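PDB 5JO8: CEP104 from Gallus gallus, which is a centriolar protein whose TOG domain, an all-helical solenoid, probably binds tubulin or microtubules. Local coordinates for residues V40-Y50 / N82-R93; L107-T115 / F157-V167. All coordinates share one frame; numbering follows the deposited sequence. Where two conformers were deposited one is given.

Contact 1 of 2, residues V40-Y50 / N82-R93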
loop_
_atom_site.group_PDB
_atom_site.type_symbol
_atom_site.label_atom_id
_atom_site.label_comp_id
_atom_site.label_asym_id
_atom_site.label_seq_id
_atom_site.Cartn_x
_atom_site.Cartn_y
_atom_site.Cartn_z
ATOM N N VAL A 40 2.735 24.751 9.215
ATOM C CA VAL A 40 3.670 23.951 9.988
ATOM C C VAL A 40 5.110 24.161 9.534
ATOM O O VAL A 40 6.015 24.298 10.361
ATOM C CB VAL A 40 3.292 22.449 9.911
ATOM C CG1 VAL A 40 4.372 21.580 10.535
ATOM C CG2 VAL A 40 1.954 22.208 10.580
ATOM N N PHE A 41 5.325 24.165 8.219
ATOM C CA PHE A 41 6.686 24.168 7.683
ATOM C C PHE A 41 7.162 25.478 7.068
ATOM O O PHE A 41 8.348 25.633 6.788
ATOM C CB PHE A 41 6.834 23.064 6.638
ATOM C CG PHE A 41 6.608 21.697 7.182
ATOM C CD1 PHE A 41 7.425 21.190 8.180
ATOM C CD2 PHE A 41 5.582 20.908 6.691
ATOM C CE1 PHE A 41 7.220 19.916 8.681
ATOM C CE2 PHE A 41 5.374 19.640 7.194
ATOM C CZ PHE A 41 6.184 19.145 8.186
ATOM N N GLY A 42 6.240 26.397 6.822
ATOM C CA GLY A 42 6.586 27.625 6.137
ATOM C C GLY A 42 6.417 27.508 4.639
ATOM O O GLY A 42 6.495 26.411 4.068
ATOM N N GLU A 43 6.181 28.641 3.990
ATOM C CA GLU A 43 5.900 28.635 2.567
ATOM C C GLU A 43 7.116 28.252 1.724
ATOM O O GLU A 43 6.968 27.622 0.672
ATOM C CB GLU A 43 5.312 29.977 2.112
ATOM C CG GLU A 43 4.951 30.011 0.637
ATOM C CD GLU A 43 4.138 31.226 0.251
ATOM O OE1 GLU A 43 3.680 31.950 1.157
ATOM O OE2 GLU A 43 3.959 31.446 -0.966
ATOM N N ALA A 44 8.316 28.604 2.187
ATOM C CA ALA A 44 9.534 28.312 1.429
ATOM C C ALA A 44 9.718 26.809 1.217
ATOM O O ALA A 44 9.969 26.352 0.096
ATOM C CB ALA A 44 10.759 28.911 2.119
ATOM N N LEU A 45 9.573 26.041 2.294
ATOM C CA LEU A 45 9.699 24.594 2.205
ATOM C C LEU A 45 8.624 24.016 1.293
ATOM O O LEU A 45 8.919 23.173 0.445
ATOM C CB LEU A 45 9.637 23.942 3.591
ATOM C CG LEU A 45 9.871 22.427 3.648
ATOM C CD1 LEU A 45 10.506 22.046 4.981
ATOM C CD2 LEU A 45 8.561 21.654 3.439
ATOM N N VAL A 46 7.378 24.434 1.491
ATOM C CA VAL A 46 6.280 23.893 0.690
ATOM C C VAL A 46 6.454 24.243 -0.785
ATOM O O VAL A 46 6.210 23.414 -1.667
ATOM C CB VAL A 46 4.904 24.320 1.250
ATOM C CG1 VAL A 46 3.779 23.904 0.313
ATOM C CG2 VAL A 46 4.693 23.721 2.628
ATOM N N SER A 47 6.901 25.468 -1.058
ATOM C CA SER A 47 7.203 25.853 -2.431
ATOM C C SER A 47 8.243 24.917 -3.035
ATOM O O SER A 47 8.154 24.561 -4.216
ATOM C CB SER A 47 7.690 27.306 -2.490
ATOM O OG SER A 47 6.657 28.188 -2.074
ATOM N N GLY A 48 9.231 24.522 -2.234
ATOM C CA GLY A 48 10.202 23.534 -2.680
ATOM C C GLY A 48 9.547 22.203 -3.024
ATOM O O GLY A 48 9.817 21.619 -4.074
ATOM N N ALA A 49 8.675 21.723 -2.145
ATOM C CA ALA A 49 7.967 20.458 -2.379
ATOM C C ALA A 49 7.119 20.472 -3.658
ATOM O O ALA A 49 6.921 19.434 -4.296
ATOM C CB ALA A 49 7.099 20.098 -1.170
ATOM N N TYR A 50 6.613 21.646 -4.028
ATOM C CA TYR A 50 5.769 21.780 -5.216
ATOM C C TYR A 50 6.565 22.177 -6.455
ATOM O O TYR A 50 5.991 22.333 -7.534
ATOM C CB TYR A 50 4.671 22.825 -4.986
ATOM C CG TYR A 50 3.433 22.334 -4.261
ATOM C CD1 TYR A 50 3.476 21.995 -2.918
ATOM C CD2 TYR A 50 2.209 22.253 -4.912
ATOM C CE1 TYR A 50 2.344 21.564 -2.254
ATOM C CE2 TYR A 50 1.075 21.818 -4.259
ATOM C CZ TYR A 50 1.146 21.473 -2.928
ATOM O OH TYR A 50 0.022 21.041 -2.256
ATOM N N ASN A 82 -0.126 17.975 14.377
ATOM C CA ASN A 82 -0.267 18.831 13.204
ATOM C C ASN A 82 0.931 18.683 12.272
ATOM O O ASN A 82 0.788 18.700 11.051
ATOM C CB ASN A 82 -0.436 20.295 13.614
ATOM C CG ASN A 82 -1.731 20.542 14.339
ATOM O OD1 ASN A 82 -2.687 19.776 14.202
ATOM N ND2 ASN A 82 -1.777 21.618 15.115
ATOM N N MET A 83 2.112 18.543 12.854
ATOM C CA MET A 83 3.311 18.367 12.053
ATOM C C MET A 83 3.285 17.039 11.306
ATOM O O MET A 83 3.676 16.980 10.144
ATOM C CB MET A 83 4.550 18.457 12.927
ATOM C CG MET A 83 5.827 18.493 12.135
ATOM S SD MET A 83 7.239 18.847 13.193
ATOM C CE MET A 83 6.752 20.418 13.894
ATOM N N LEU A 84 2.837 15.981 11.978
ATOM C CA LEU A 84 2.698 14.683 11.328
ATOM C C LEU A 84 1.717 14.803 10.180
ATOM O O LEU A 84 1.970 14.293 9.088
ATOM C CB LEU A 84 2.216 13.614 12.313
ATOM C CG LEU A 84 1.936 12.222 11.723
ATOM C CD1 LEU A 84 2.167 11.155 12.763
ATOM C CD2 LEU A 84 0.525 12.083 11.138
ATOM N N ARG A 85 0.569 15.426 10.423
ATOM C CA ARG A 85 -0.436 15.507 9.381
ATOM C C ARG A 85 0.078 16.300 8.182
ATOM O O ARG A 85 -0.154 15.922 7.033
ATOM C CB ARG A 85 -1.730 16.111 9.931
ATOM C CG ARG A 85 -2.290 15.363 11.133
ATOM C CD ARG A 85 -2.828 13.998 10.752
ATOM N NE ARG A 85 -3.481 13.304 11.868
ATOM C CZ ARG A 85 -4.795 13.154 12.001
ATOM N NH1 ARG A 85 -5.623 13.649 11.091
ATOM N NH2 ARG A 85 -5.285 12.503 13.048
ATOM N N ALA A 86 0.808 17.374 8.437
ATOM C CA ALA A 86 1.359 18.173 7.356
ATOM C C ALA A 86 2.424 17.388 6.581
ATOM O O ALA A 86 2.518 17.493 5.355
ATOM C CB ALA A 86 1.940 19.478 7.898
ATOM N N ALA A 87 3.232 16.619 7.300
ATOM C CA ALA A 87 4.265 15.810 6.653
ATOM C C ALA A 87 3.635 14.742 5.761
ATOM O O ALA A 87 4.103 14.513 4.649
ATOM C CB ALA A 87 5.176 15.170 7.700
ATOM N N ILE A 88 2.568 14.111 6.250
ATOM C CA ILE A 88 1.858 13.086 5.490
ATOM C C ILE A 88 1.207 13.685 4.245
ATOM O O ILE A 88 1.184 13.056 3.186
ATOM C CB ILE A 88 0.874 12.279 6.382
ATOM C CG1 ILE A 88 1.631 11.396 7.385
ATOM C CG2 ILE A 88 -0.113 11.459 5.555
ATOM C CD1 ILE A 88 2.493 10.261 6.767
ATOM N N PHE A 89 0.692 14.903 4.355
ATOM C CA PHE A 89 0.170 15.624 3.200
ATOM C C PHE A 89 1.238 15.708 2.098
ATOM O O PHE A 89 0.963 15.437 0.919
ATOM C CB PHE A 89 -0.302 17.038 3.619
ATOM C CG PHE A 89 -0.739 17.899 2.464
ATOM C CD1 PHE A 89 0.167 18.701 1.790
ATOM C CD2 PHE A 89 -2.063 17.897 2.042
ATOM C CE1 PHE A 89 -0.230 19.475 0.710
ATOM C CE2 PHE A 89 -2.467 18.685 0.965
ATOM C CZ PHE A 89 -1.539 19.471 0.301
ATOM N N LEU A 90 2.461 16.066 2.480
ATOM C CA LEU A 90 3.553 16.176 1.514
ATOM C C LEU A 90 4.004 14.802 1.008
ATOM O O LEU A 90 4.314 14.653 -0.170
ATOM C CB LEU A 90 4.728 16.969 2.101
ATOM C CG LEU A 90 4.370 18.426 2.421
ATOM C CD1 LEU A 90 5.549 19.122 3.098
ATOM C CD2 LEU A 90 3.952 19.199 1.171
ATOM N N VAL A 91 4.024 13.806 1.894
ATOM C CA VAL A 91 4.349 12.430 1.511
ATOM C C VAL A 91 3.380 11.926 0.454
ATOM O O VAL A 91 3.793 11.308 -0.530
ATOM C CB VAL A 91 4.350 11.494 2.729
ATOM C CG1 VAL A 91 4.399 10.026 2.291
ATOM C CG2 VAL A 91 5.528 11.794 3.624
ATOM N N ARG A 92 2.094 12.168 0.667
ATOM C CA ARG A 92 1.052 11.658 -0.215
ATOM C C ARG A 92 1.252 12.186 -1.635
ATOM O O ARG A 92 1.091 11.450 -2.614
ATOM C CB ARG A 92 -0.316 12.065 0.330
ATOM C CG ARG A 92 -1.509 11.470 -0.405
ATOM C CD ARG A 92 -2.812 11.986 0.201
ATOM N NE ARG A 92 -3.983 11.265 -0.283
ATOM C CZ ARG A 92 -5.218 11.484 0.154
ATOM N NH1 ARG A 92 -6.229 10.780 -0.337
ATOM N NH2 ARG A 92 -5.442 12.407 1.082
ATOM N N ARG A 93 1.619 13.459 -1.739
ATOM C CA ARG A 93 1.932 14.068 -3.030
ATOM C C ARG A 93 3.152 13.429 -3.677
ATOM O O ARG A 93 3.143 13.107 -4.871
ATOM C CB ARG A 93 2.229 15.565 -2.857
ATOM C CG ARG A 93 1.046 16.415 -2.454
ATOM C CD ARG A 93 1.407 17.902 -2.577
ATOM N NE ARG A 93 1.622 18.296 -3.975
ATOM C CZ ARG A 93 2.809 18.477 -4.551
ATOM N NH1 ARG A 93 3.935 18.319 -3.860
ATOM N NH2 ARG A 93 2.873 18.828 -5.830
HETATM O O HOH W 1 5.394 17.631 -6.187
#
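At the N-terminal end of the TOG-domain solenoid, helix 82-93 is covered by two short helical pieces joined at G42, and F41, L90, Y50 and R93 carry much of the contact. The F41 ring enters helix 82-93 as a knob among M83, A86, A87 and L90. Its CE2 lies 3.5 Å from CB of A86, and its edge is directed at the backbone N of A87. CG1 of V40 covers one face of the F41 ring while also touching CA and CG of M83, and CG2 of V40 meets CB of A86. Farther along, CD1 of L90 touches CD2 of L45, while its other branch, CD2, reaches CB of A49 at 4.0 Å.

Toward the C-terminal ends of both segments the contact turns polar. R93 bends at chi3 (67°), which lays its guanidinium flat on one face of Y50: the planes are 11° apart and CZ of R93 stands 3.6 Å from the ring centroid, a stacked cation-pi pair. NH1 of R93 also donates to O of A49 (3.2 Å), approaching from above the carbonyl plane, and a water bonded to that oxygen makes a weak bond with NH2 of R93. The Y50 ring is gripped over one face by R93, and its OH, beside the edge of the F89 ring, is hydrogen-bonded to E33. Helix 54-69 packs on F41, L45 and M83 through V64 and L68, whereas helices 100-121 and 125-142 contact other residues of helix 82-93.

Contact 2 of 2, residues L107-T115 / F157-V167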
loop_
_atom_site.group_PDB
_atom_site.type_symbol
_atom_site.label_atom_id
_atom_site.label_comp_id
_atom_site.label_asym_id
_atom_site.label_seq_id
_atom_site.Cartn_x
_atom_site.Cartn_y
_atom_site.Cartn_z
ATOM N N LEU A 107 9.450 7.925 0.795
ATOM C CA LEU A 107 9.397 6.659 1.516
ATOM C C LEU A 107 10.213 6.722 2.801
ATOM O O LEU A 107 9.793 6.180 3.824
ATOM C CB LEU A 107 9.927 5.511 0.658
ATOM C CG LEU A 107 9.197 5.228 -0.649
ATOM C CD1 LEU A 107 9.800 3.989 -1.313
ATOM C CD2 LEU A 107 7.706 5.044 -0.436
ATOM N N LYS A 108 11.380 7.359 2.742
ATOM C CA LYS A 108 12.229 7.526 3.913
ATOM C C LYS A 108 11.456 8.290 4.985
ATOM O O LYS A 108 11.473 7.930 6.158
ATOM C CB LYS A 108 13.498 8.299 3.538
ATOM C CG LYS A 108 14.434 8.600 4.688
ATOM C CD LYS A 108 15.547 9.522 4.210
ATOM C CE LYS A 108 16.358 10.103 5.356
ATOM N NZ LYS A 108 17.257 9.104 6.011
ATOM N N LEU A 109 10.775 9.345 4.566
ATOM C CA LEU A 109 10.026 10.180 5.486
ATOM C C LEU A 109 8.852 9.399 6.070
ATOM O O LEU A 109 8.639 9.420 7.284
ATOM C CB LEU A 109 9.530 11.423 4.750
ATOM C CG LEU A 109 8.608 12.382 5.496
ATOM C CD1 LEU A 109 9.202 12.780 6.851
ATOM C CD2 LEU A 109 8.360 13.598 4.611
ATOM N N LEU A 110 8.103 8.705 5.209
ATOM C CA LEU A 110 6.959 7.918 5.661
ATOM C C LEU A 110 7.359 6.841 6.662
ATOM O O LEU A 110 6.740 6.698 7.725
ATOM C CB LEU A 110 6.250 7.286 4.470
ATOM C CG LEU A 110 5.069 6.376 4.789
ATOM C CD1 LEU A 110 4.051 7.183 5.602
ATOM C CD2 LEU A 110 4.449 5.882 3.505
ATOM N N LYS A 111 8.416 6.096 6.345
ATOM C CA LYS A 111 8.880 5.054 7.247
ATOM C C LYS A 111 9.321 5.625 8.595
ATOM O O LYS A 111 9.035 5.050 9.652
ATOM C CB LYS A 111 10.017 4.247 6.597
ATOM C CG LYS A 111 10.512 3.119 7.475
ATOM C CD LYS A 111 11.565 2.249 6.794
ATOM C CE LYS A 111 12.067 1.222 7.787
ATOM N NZ LYS A 111 13.211 0.436 7.244
ATOM N N MET A 112 10.020 6.752 8.561
ATOM C CA MET A 112 10.446 7.421 9.782
ATOM C C MET A 112 9.244 7.858 10.633
ATOM O O MET A 112 9.262 7.727 11.860
ATOM C CB MET A 112 11.319 8.630 9.440
ATOM C CG MET A 112 11.797 9.436 10.649
ATOM S SD MET A 112 10.623 10.606 11.353
ATOM C CE MET A 112 10.544 11.844 10.064
ATOM N N ILE A 113 8.212 8.401 9.999
ATOM C CA ILE A 113 7.066 8.891 10.769
ATOM C C ILE A 113 6.419 7.730 11.504
ATOM O O ILE A 113 6.123 7.817 12.701
ATOM C CB ILE A 113 6.061 9.613 9.868
ATOM C CG1 ILE A 113 6.640 10.940 9.395
ATOM C CG2 ILE A 113 4.776 9.899 10.632
ATOM C CD1 ILE A 113 5.923 11.532 8.218
ATOM N N ILE A 114 6.222 6.632 10.795
ATOM C CA ILE A 114 5.545 5.468 11.355
ATOM C C ILE A 114 6.380 4.728 12.403
ATOM O O ILE A 114 5.894 4.360 13.465
ATOM C CB ILE A 114 5.099 4.526 10.225
ATOM C CG1 ILE A 114 3.962 5.158 9.431
ATOM C CG2 ILE A 114 4.693 3.164 10.779
ATOM C CD1 ILE A 114 3.678 4.403 8.120
ATOM N N THR A 115 7.652 4.498 12.098
ATOM C CA THR A 115 8.462 3.613 12.928
ATOM C C THR A 115 9.253 4.343 14.016
ATOM O O THR A 115 9.718 3.723 14.972
ATOM C CB THR A 115 9.429 2.765 12.076
ATOM O OG1 THR A 115 10.435 3.611 11.496
ATOM C CG2 THR A 115 8.667 2.014 10.969
ATOM N N PHE A 157 8.128 -2.045 -0.636
ATOM C CA PHE A 157 7.845 -1.110 0.453
ATOM C C PHE A 157 6.527 -1.459 1.130
ATOM O O PHE A 157 6.441 -1.433 2.362
ATOM C CB PHE A 157 7.802 0.341 -0.025
ATOM C CG PHE A 157 7.658 1.331 1.104
ATOM C CD1 PHE A 157 8.773 1.754 1.811
ATOM C CD2 PHE A 157 6.417 1.828 1.451
ATOM C CE1 PHE A 157 8.641 2.656 2.869
ATOM C CE2 PHE A 157 6.290 2.739 2.503
ATOM C CZ PHE A 157 7.401 3.151 3.196
ATOM N N ILE A 158 5.504 -1.781 0.337
ATOM C CA ILE A 158 4.211 -2.170 0.900
ATOM C C ILE A 158 4.358 -3.423 1.750
ATOM O O ILE A 158 3.809 -3.508 2.850
ATOM C CB ILE A 158 3.124 -2.321 -0.177
ATOM C CG1 ILE A 158 2.747 -0.964 -0.768
ATOM C CG2 ILE A 158 1.886 -2.996 0.412
ATOM C CD1 ILE A 158 2.022 -1.070 -2.098
ATOM N N GLN A 159 5.101 -4.393 1.228
ATOM C CA GLN A 159 5.366 -5.634 1.938
ATOM C C GLN A 159 6.031 -5.360 3.296
ATOM O O GLN A 159 5.601 -5.899 4.327
ATOM C CB GLN A 159 6.221 -6.549 1.049
ATOM C CG GLN A 159 6.348 -7.987 1.501
ATOM C CD GLN A 159 7.362 -8.759 0.659
ATOM O OE1 GLN A 159 7.835 -9.822 1.058
ATOM N NE2 GLN A 159 7.695 -8.220 -0.507
ATOM N N GLU A 160 7.041 -4.488 3.306
ATOM C CA GLU A 160 7.772 -4.165 4.526
ATOM C C GLU A 160 6.873 -3.398 5.495
ATOM O O GLU A 160 6.870 -3.678 6.698
ATOM C CB GLU A 160 9.051 -3.367 4.215
ATOM C CG GLU A 160 10.115 -4.170 3.459
ATOM C CD GLU A 160 11.420 -3.417 3.288
ATOM O OE1 GLU A 160 11.858 -3.255 2.127
ATOM O OE2 GLU A 160 12.014 -3.000 4.308
ATOM N N MET A 161 6.099 -2.450 4.972
ATOM C CA MET A 161 5.210 -1.661 5.819
ATOM C C MET A 161 4.172 -2.537 6.512
ATOM O O MET A 161 3.854 -2.315 7.678
ATOM C CB MET A 161 4.540 -0.537 5.028
ATOM C CG MET A 161 3.603 0.327 5.880
ATOM S SD MET A 161 3.088 1.829 5.036
ATOM C CE MET A 161 2.158 1.177 3.644
ATOM N N ALA A 162 3.660 -3.541 5.807
ATOM C CA ALA A 162 2.671 -4.458 6.375
ATOM C C ALA A 162 3.196 -5.214 7.597
ATOM O O ALA A 162 2.424 -5.579 8.498
ATOM C CB ALA A 162 2.199 -5.457 5.301
ATOM N N LEU A 163 4.505 -5.432 7.639
ATOM C CA LEU A 163 5.107 -6.251 8.680
ATOM C C LEU A 163 5.803 -5.460 9.805
ATOM O O LEU A 163 6.245 -6.044 10.803
ATOM C CB LEU A 163 6.027 -7.294 8.027
ATOM C CG LEU A 163 5.160 -8.207 7.134
ATOM C CD1 LEU A 163 5.883 -8.767 5.929
ATOM C CD2 LEU A 163 4.564 -9.329 7.967
ATOM N N TRP A 164 5.866 -4.132 9.678
ATOM C CA TRP A 164 6.430 -3.316 10.754
ATOM C C TRP A 164 5.617 -3.513 12.018
ATOM O O TRP A 164 4.389 -3.598 11.970
ATOM C CB TRP A 164 6.465 -1.826 10.413
ATOM C CG TRP A 164 7.397 -1.485 9.317
ATOM C CD1 TRP A 164 8.521 -2.177 8.931
ATOM C CD2 TRP A 164 7.275 -0.376 8.431
ATOM N NE1 TRP A 164 9.104 -1.547 7.849
ATOM C CE2 TRP A 164 8.354 -0.443 7.525
ATOM C CE3 TRP A 164 6.356 0.676 8.314
ATOM C CZ2 TRP A 164 8.535 0.497 6.515
ATOM C CZ3 TRP A 164 6.537 1.604 7.310
ATOM C CH2 TRP A 164 7.620 1.506 6.421
ATOM N N SER A 165 6.319 -3.603 13.142
ATOM C CA SER A 165 5.656 -3.841 14.426
ATOM C C SER A 165 4.592 -2.787 14.755
ATOM O O SER A 165 3.605 -3.097 15.426
ATOM C CB SER A 165 6.679 -3.953 15.562
ATOM O OG SER A 165 7.363 -2.734 15.743
ATOM N N GLU A 166 4.786 -1.557 14.283
ATOM C CA GLU A 166 3.785 -0.504 14.498
ATOM C C GLU A 166 2.539 -0.672 13.634
ATOM O O GLU A 166 1.469 -0.177 13.985
ATOM C CB GLU A 166 4.378 0.880 14.233
ATOM C CG GLU A 166 5.374 1.370 15.294
ATOM C CD GLU A 166 4.722 1.639 16.647
ATOM O OE1 GLU A 166 3.774 2.450 16.712
ATOM O OE2 GLU A 166 5.171 1.044 17.649
ATOM N N VAL A 167 2.673 -1.355 12.504
ATOM C CA VAL A 167 1.612 -1.404 11.505
ATOM C C VAL A 167 0.851 -2.721 11.507
ATOM O O VAL A 167 -0.365 -2.747 11.320
ATOM C CB VAL A 167 2.176 -1.113 10.103
ATOM C CG1 VAL A 167 1.119 -1.346 9.027
ATOM C CG2 VAL A 167 2.721 0.294 10.015
HETATM O O HOH W 2 3.416 4.068 14.828
#
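Two aromatic side chains, F157 and W164, fill the groove between helix 107-115 and the segment 157-167, whose helix runs almost parallel to it. With CG opposite its own backbone N (chi1 -174°), F157 extends across to L107, whose CD2 sits over the centre of the ring, 3.8 Å from the centroid and only 5° off the normal, a CH-pi contact. CD2 of L110 meets CE2 of the same ring at 3.8 Å, and CB of K111 comes to its edge.

W164 follows the helical turns, and its indole is sandwiched. One face rests on the backbone of its own segment, with CA of M161 over it; the opposite face takes CG2 of T115, 4.0 Å from the centroid of the six-membered ring. In T115, CG2 lies anti to the carbonyl carbon and OG1 between N and C (chi1 68°), from where OG1 of T115 donates to O of K111 (2.7 Å); the same oxygen accepts a bond from N of T115 on the other face of its plane. The extended K111 chain passes the CZ2-CH2 side of the indole, about at right angles to the W164 side chain, and CG of K111 lies 3.4 Å from CZ2 of W164.

CG2 of I114 touches CE3 of W164 and, at 3.6 Å, CG2 of V167. Beyond it, CG of E166 lies 3.5 Å from O of I114, and the bend at chi2 turns the carboxylate toward a water that donates to this oxygen. Such side-by-side packing of near-parallel helices, here 100-121 and 148-163, is characteristic of the HEAT-like solenoid of TOG domains.

Both segments of contact 1 precede those of contact 2 in the chain, and the centres of the two contacts lie about 19 Å apart. Helices 77-94 and 100-121, which carry the second segment of contact 1 and the first segment of contact 2, are consecutive and pack directly on each other: CG2 of V91 lies 3.5 Å from CD2 of L109, and L84 and A87 meet I113 as I88 meets L110. The two contacts are therefore joined by apolar packing between these helices. Contact 1 lies about 21 Å from the centre of the chain and contact 2 about 10 Å, so together they extend from the N-terminal end of the solenoid toward its middle, consistent with an elongated TOG domain.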